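Local coordinates for putative type VI secretion protein (Escherichia coli, PDB 6SKI), which probably hydrolyses phospholipids as a toxic effector, carried by the VgrG spike of the type VI secretion system, at residues 494-499 with 520-525. Numbering follows the deposited sequence.
Sequences IESDGN and KAFVFP
E495 and V523 form one hydrogen-bonded pair, D497 and A521 the other, in a two-stranded antiparallel sheet of strands 495-497 and 521-523 that twist against each other (145° between the N-to-C directions of these short strands). It is separate from the larger mixed sheet of the chain and lies against helix 72-85. Four backbone hydrogen bonds join the strands; that from E495 N to V523 O, 2.9 Å, is almost straight at 176°. Between the two pairs, S496 and F522 face each other without such bonds, and S496 CA comes to 3.1 Å from A521 O in a CA-H...O contact. On the face carrying S496 and F522, the F522 ring lies obliquely to S496, with F522 CE2 3.6 Å from S496 CB, while I494 CD1 touches F522 CB. I494 also lays CG1 over one face of the F524 ring, 4.0 Å from the centroid, a CH-pi contact displaced toward the rim. On the other face, chi1 of -68° and an extended chain bring E495 CG and CD against P525, whose CG lies 3.6 Å from E495 CD. K520 CD passes 3.3 Å from S496 OG. Farther out, A75 and Q76 cover F522, W492 meets F524 edge-to-face, and K520 NZ forms a salt bridge with E79 OE2.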
loop_
_atom_site.group_PDB
_atom_site.type_symbol
_atom_site.label_atom_id
_atom_site.label_comp_id
_atom_site.label_asym_id
_atom_site.label_seq_id
_atom_site.Cartn_x
_atom_site.Cartn_y
_atom_site.Cartn_z
ATOM N N ILE A 494 0.056 -23.593 7.785
ATOM C CA ILE A 494 1.284 -23.321 8.515
ATOM C C ILE A 494 2.403 -23.079 7.515
ATOM O O ILE A 494 2.433 -23.676 6.430
ATOM C CB ILE A 494 1.624 -24.470 9.486
ATOM C CG1 ILE A 494 2.337 -23.930 10.723
ATOM C CG2 ILE A 494 2.477 -25.530 8.822
ATOM C CD1 ILE A 494 2.490 -24.946 11.816
ATOM N N GLU A 495 3.294 -22.162 7.860
ATOM C CA GLU A 495 4.501 -21.889 7.106
ATOM C C GLU A 495 5.688 -22.018 8.047
ATOM O O GLU A 495 5.541 -22.013 9.270
ATOM C CB GLU A 495 4.458 -20.493 6.476
ATOM C CG GLU A 495 3.425 -20.347 5.378
ATOM C CD GLU A 495 3.632 -19.104 4.541
ATOM O OE1 GLU A 495 4.587 -18.348 4.816
ATOM O OE2 GLU A 495 2.835 -18.879 3.607
ATOM N N SER A 496 6.875 -22.140 7.470
ATOM C CA SER A 496 8.081 -22.309 8.259
ATOM C C SER A 496 9.187 -21.417 7.720
ATOM O O SER A 496 9.205 -21.042 6.545
ATOM C CB SER A 496 8.546 -23.768 8.268
ATOM O OG SER A 496 8.942 -24.179 6.973
ATOM N N ASP A 497 10.107 -21.075 8.613
ATOM C CA ASP A 497 11.328 -20.375 8.250
ATOM C C ASP A 497 12.474 -20.922 9.083
ATOM O O ASP A 497 12.289 -21.361 10.218
ATOM C CB ASP A 497 11.205 -18.863 8.452
ATOM C CG ASP A 497 12.081 -18.080 7.496
ATOM O OD1 ASP A 497 11.863 -18.179 6.271
ATOM O OD2 ASP A 497 12.994 -17.372 7.966
ATOM N N GLY A 498 13.675 -20.876 8.513
ATOM C CA GLY A 498 14.864 -21.325 9.206
ATOM C C GLY A 498 15.723 -20.216 9.763
ATOM O O GLY A 498 16.857 -20.484 10.182
ATOM N N ASN A 499 15.232 -18.982 9.792
ATOM C CA ASN A 499 15.988 -17.838 10.271
ATOM C C ASN A 499 15.564 -17.400 11.663
ATOM O O ASN A 499 16.033 -16.368 12.145
ATOM C CB ASN A 499 15.842 -16.675 9.292
ATOM C CG ASN A 499 16.523 -16.941 7.973
ATOM O OD1 ASN A 499 17.734 -17.142 7.919
ATOM N ND2 ASN A 499 15.746 -16.947 6.899
ATOM N N LYS A 520 13.399 -25.533 12.041
ATOM C CA LYS A 520 12.289 -24.860 11.387
ATOM C C LYS A 520 11.388 -24.240 12.443
ATOM O O LYS A 520 10.971 -24.918 13.386
ATOM C CB LYS A 520 11.499 -25.827 10.505
ATOM C CG LYS A 520 11.875 -25.747 9.037
ATOM C CD LYS A 520 10.906 -26.520 8.165
ATOM C CE LYS A 520 10.719 -27.934 8.672
ATOM N NZ LYS A 520 9.994 -28.775 7.683
ATOM N N ALA A 521 11.096 -22.956 12.281
ATOM C CA ALA A 521 10.156 -22.236 13.121
ATOM C C ALA A 521 8.861 -22.057 12.348
ATOM O O ALA A 521 8.880 -21.705 11.166
ATOM C CB ALA A 521 10.712 -20.874 13.541
ATOM N N PHE A 522 7.739 -22.286 13.021
ATOM C CA PHE A 522 6.448 -22.430 12.368
ATOM C C PHE A 522 5.529 -21.282 12.755
ATOM O O PHE A 522 5.407 -20.948 13.936
ATOM C CB PHE A 522 5.819 -23.771 12.731
ATOM C CG PHE A 522 6.470 -24.938 12.056
ATOM C CD1 PHE A 522 7.375 -25.730 12.734
ATOM C CD2 PHE A 522 6.176 -25.244 10.741
ATOM C CE1 PHE A 522 7.976 -26.798 12.114
ATOM C CE2 PHE A 522 6.774 -26.313 10.119
ATOM C CZ PHE A 522 7.674 -27.090 10.807
ATOM N N VAL A 523 4.891 -20.688 11.752
ATOM C CA VAL A 523 3.984 -19.563 11.927
ATOM C C VAL A 523 2.684 -19.877 11.204
ATOM O O VAL A 523 2.682 -20.594 10.198
ATOM C CB VAL A 523 4.603 -18.254 11.395
ATOM C CG1 VAL A 523 4.918 -18.381 9.918
ATOM C CG2 VAL A 523 3.691 -17.072 11.652
ATOM N N PHE A 524 1.580 -19.375 11.734
ATOM C CA PHE A 524 0.350 -19.321 10.961
ATOM C C PHE A 524 0.208 -17.903 10.423
ATOM O O PHE A 524 -0.351 -17.035 11.104
ATOM C CB PHE A 524 -0.850 -19.717 11.815
ATOM C CG PHE A 524 -0.783 -21.122 12.328
ATOM C CD1 PHE A 524 -1.113 -22.187 11.513
ATOM C CD2 PHE A 524 -0.375 -21.379 13.622
ATOM C CE1 PHE A 524 -1.048 -23.478 11.983
ATOM C CE2 PHE A 524 -0.308 -22.669 14.095
ATOM C CZ PHE A 524 -0.644 -23.718 13.275
ATOM N N PRO A 525 0.701 -17.629 9.213
ATOM C CA PRO A 525 0.785 -16.234 8.761
ATOM C C PRO A 525 -0.566 -15.603 8.514
ATOM O O PRO A 525 -0.729 -14.399 8.746
ATOM C CB PRO A 525 1.592 -16.344 7.459
ATOM C CG PRO A 525 2.261 -17.676 7.542
ATOM C CD PRO A 525 1.248 -18.541 8.201
#